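Local coordinates for protein 6-phosphogluconate dehydrogenase, NAD-binding (Mycolicibacterium smegmatis MC2 155, PDB 6SMT) that reduces imines with S-enantioselectivity, binding NADPH in a Rossmann-type domain as the probable source of hydride, at residues B[14-19]-B[37-42]. Residues are numbered along the deposited sequence; the frame is centred on the assembly and turned at random.
Sequences TVLGLG and TVWNRT. With NDP (NADPH dihydro-nicotinamide-adenine-dinucleotide phosphate), chain L.
Val15 and Val38 pair near the C-terminal ends of two parallel strands, the first and second of the Rossmann beta-alpha-beta unit that cradles NADPH. Val15 N donates to Thr37 O, Val15 O accepts Trp39 N, and Gly17 N closes the register on Trp39 O (3.0 Å, 174° at the hydrogen). The buried, tightly packed side lies beneath helix 20-31: Leu18 sends its branches across Val38 at about a right angle, CD1 lying 3.9 Å from Val38 CB, while its CB and CG pack against Asn40 CB (both 3.8 Å), the two side chains running in opposite directions. On the opposite face Leu16 is buried but Trp39 partly exposed; its CE3 meets Leu16 CD2 obliquely at 4.0 Å, with Pro60 and Ile83 touching both side chains. Beyond the strand ends, Gly17, in a positive-phi conformation that favours glycine, and Gly19, the N-cap of helix 20-31, fit a GxGxxG pattern and bring the chain beneath the adenosine ribose. Asn40, its CG anti to the backbone N (chi1 -170°), turns its amide between protein and cofactor: OD1 takes Leu18 N from above the carbonyl plane and the ribose hydroxyl O3B at 2.7 Å, while ND2 reaches Thr42 O and 2'-phosphate oxygen O3X. At the exposed outer end Arg41, bent at chi3 (61°), lays its guanidinium over the adenine, NE bonding 2'-phosphate O1X and NH2 reaching O2X at 2.9 Å.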
loop_
_atom_site.group_PDB
_atom_site.type_symbol
_atom_site.label_atom_id
_atom_site.label_comp_id
_atom_site.label_asym_id
_atom_site.label_seq_id
_atom_site.Cartn_x
_atom_site.Cartn_y
_atom_site.Cartn_z
ATOM N N THR B 14 18.304 11.741 27.449
ATOM C CA THR B 14 17.435 10.852 28.206
ATOM C C THR B 14 16.388 10.269 27.264
ATOM O O THR B 14 15.848 11.005 26.423
ATOM C CB THR B 14 16.717 11.533 29.355
ATOM O OG1 THR B 14 17.749 11.852 30.307
ATOM C CG2 THR B 14 15.692 10.676 30.046
ATOM N N VAL B 15 16.147 8.975 27.338
ATOM C CA VAL B 15 15.001 8.324 26.659
ATOM C C VAL B 15 14.028 7.884 27.723
ATOM O O VAL B 15 14.371 7.114 28.595
ATOM C CB VAL B 15 15.430 7.164 25.761
ATOM C CG1 VAL B 15 14.227 6.607 25.042
ATOM C CG2 VAL B 15 16.471 7.599 24.750
ATOM N N LEU B 16 12.784 8.321 27.634
ATOM C CA LEU B 16 11.640 7.926 28.473
ATOM C C LEU B 16 10.725 7.074 27.591
ATOM O O LEU B 16 10.151 7.601 26.618
ATOM C CB LEU B 16 10.909 9.117 29.074
ATOM C CG LEU B 16 11.795 10.037 29.909
ATOM C CD1 LEU B 16 12.199 11.278 29.190
ATOM C CD2 LEU B 16 11.164 10.435 31.255
ATOM N N GLY B 17 10.588 5.819 27.948
ATOM C CA GLY B 17 9.820 4.846 27.224
ATOM C C GLY B 17 10.720 3.839 26.548
ATOM O O GLY B 17 11.563 4.200 25.702
ATOM N N LEU B 18 10.666 2.577 27.019
ATOM C CA LEU B 18 11.578 1.497 26.629
ATOM C C LEU B 18 10.788 0.346 26.056
ATOM O O LEU B 18 11.168 -0.853 26.278
ATOM C CB LEU B 18 12.545 1.108 27.787
ATOM C CG LEU B 18 13.356 2.241 28.347
ATOM C CD1 LEU B 18 14.229 1.720 29.505
ATOM C CD2 LEU B 18 14.252 2.882 27.293
ATOM N N GLY B 19 9.732 0.596 25.300
ATOM C CA GLY B 19 9.226 -0.410 24.362
ATOM C C GLY B 19 10.231 -0.633 23.252
ATOM O O GLY B 19 11.320 -0.133 23.299
ATOM N N THR B 37 20.701 8.341 29.480
ATOM C CA THR B 37 19.943 7.931 30.666
ATOM C C THR B 37 18.616 7.397 30.189
ATOM O O THR B 37 17.959 8.058 29.373
ATOM C CB THR B 37 19.791 9.103 31.639
ATOM O OG1 THR B 37 21.091 9.545 32.061
ATOM C CG2 THR B 37 18.926 8.815 32.842
ATOM N N VAL B 38 18.133 6.342 30.814
ATOM C CA VAL B 38 16.848 5.730 30.412
ATOM C C VAL B 38 15.910 5.650 31.576
ATOM O O VAL B 38 16.331 5.532 32.740
ATOM C CB VAL B 38 17.026 4.397 29.710
ATOM C CG1 VAL B 38 17.897 4.525 28.526
ATOM C CG2 VAL B 38 17.621 3.314 30.617
ATOM N N TRP B 39 14.616 5.674 31.301
ATOM C CA TRP B 39 13.511 5.512 32.269
ATOM C C TRP B 39 12.373 4.804 31.591
ATOM O O TRP B 39 12.119 5.064 30.379
ATOM C CB TRP B 39 13.074 6.826 32.886
ATOM C CG TRP B 39 11.901 6.662 33.813
ATOM C CD1 TRP B 39 11.939 6.428 35.181
ATOM C CD2 TRP B 39 10.522 6.643 33.476
ATOM N NE1 TRP B 39 10.660 6.228 35.662
ATOM C CE2 TRP B 39 9.745 6.395 34.640
ATOM C CE3 TRP B 39 9.836 6.832 32.266
ATOM C CZ2 TRP B 39 8.349 6.334 34.624
ATOM C CZ3 TRP B 39 8.476 6.696 32.253
ATOM C CH2 TRP B 39 7.726 6.502 33.415
ATOM N N ASN B 40 11.702 3.891 32.284
ATOM C CA ASN B 40 10.449 3.274 31.817
ATOM C C ASN B 40 9.536 3.096 33.008
ATOM O O ASN B 40 10.071 2.769 34.115
ATOM C CB ASN B 40 10.776 2.021 31.077
ATOM C CG ASN B 40 9.596 1.444 30.363
ATOM O OD1 ASN B 40 9.090 2.129 29.441
ATOM N ND2 ASN B 40 9.220 0.216 30.629
ATOM N N ARG B 41 8.263 3.170 32.748
ATOM C CA ARG B 41 7.243 2.870 33.784
ATOM C C ARG B 41 7.574 1.502 34.384
ATOM O O ARG B 41 7.537 1.356 35.664
ATOM C CB ARG B 41 5.856 2.912 33.143
ATOM C CG ARG B 41 4.768 2.376 34.078
ATOM C CD ARG B 41 3.444 2.436 33.400
ATOM N NE ARG B 41 3.334 1.674 32.217
ATOM C CZ ARG B 41 2.226 1.572 31.525
ATOM N NH1 ARG B 41 1.139 2.208 31.899
ATOM N NH2 ARG B 41 2.213 0.833 30.453
ATOM N N THR B 42 7.799 0.499 33.573
ATOM C CA THR B 42 8.264 -0.865 33.953
ATOM C C THR B 42 9.779 -0.911 33.983
ATOM O O THR B 42 10.436 -1.027 32.963
ATOM C CB THR B 42 7.682 -1.923 33.027
ATOM O OG1 THR B 42 6.282 -1.737 33.012
ATOM C CG2 THR B 42 8.032 -3.338 33.475
HETATM P PA NDP L . 4.164 1.274 22.240
HETATM O O1A NDP L . 3.501 2.238 21.301
HETATM O O2A NDP L . 3.608 -0.104 22.421
HETATM O O5B NDP L . 4.334 1.987 23.646
HETATM C C5B NDP L . 4.944 1.215 24.697
HETATM C C4B NDP L . 5.655 2.163 25.629
HETATM O O4B NDP L . 4.721 3.120 26.207
HETATM C C3B NDP L . 6.277 1.425 26.831
HETATM O O3B NDP L . 7.454 2.077 27.269
HETATM C C2B NDP L . 5.172 1.559 27.857
HETATM O O2B NDP L . 5.524 1.443 29.232
HETATM C C1B NDP L . 4.814 3.012 27.616
HETATM N N9A NDP L . 3.542 3.426 28.195
HETATM C C8A NDP L . 2.272 3.053 27.820
HETATM N N7A NDP L . 1.340 3.631 28.542
HETATM C C5A NDP L . 2.022 4.419 29.454
HETATM C C6A NDP L . 1.617 5.248 30.531
HETATM N N6A NDP L . 0.349 5.523 30.823
HETATM N N1A NDP L . 2.592 5.855 31.243
HETATM C C2A NDP L . 3.874 5.640 30.938
HETATM N N3A NDP L . 4.372 4.864 29.968
HETATM C C4A NDP L . 3.394 4.266 29.277
HETATM O O3 NDP L . 5.713 1.039 21.900
HETATM P PN NDP L . 6.721 1.253 20.730
HETATM O O1N NDP L . 8.063 1.256 21.312
HETATM O O2N NDP L . 6.431 0.268 19.654
HETATM O O5D NDP L . 6.351 2.684 20.096
HETATM C C5D NDP L . 6.560 3.882 20.835
HETATM C C4D NDP L . 6.059 5.012 19.970
HETATM O O4D NDP L . 6.884 5.050 18.776
HETATM C C3D NDP L . 4.600 4.920 19.504
HETATM O O3D NDP L . 3.925 6.171 19.558
HETATM C C2D NDP L . 4.740 4.462 18.064
HETATM O O2D NDP L . 3.671 4.825 17.195
HETATM C C1D NDP L . 6.043 5.073 17.620
HETATM N N1N NDP L . 6.729 4.320 16.552
HETATM C C2N NDP L . 7.000 2.986 16.708
HETATM C C3N NDP L . 7.549 2.252 15.712
HETATM C C7N NDP L . 7.841 0.811 15.853
HETATM O O7N NDP L . 8.302 0.245 14.836
HETATM N N7N NDP L . 7.660 0.161 16.991
HETATM C C4N NDP L . 7.836 2.861 14.429
HETATM C C5N NDP L . 7.590 4.286 14.335
HETATM C C6N NDP L . 7.103 4.968 15.349
HETATM P P2B NDP L . 5.658 -0.064 29.831
HETATM O O1X NDP L . 5.696 0.184 31.369
HETATM O O2X NDP L . 4.386 -0.805 29.428
HETATM O O3X NDP L . 6.859 -0.732 29.294
#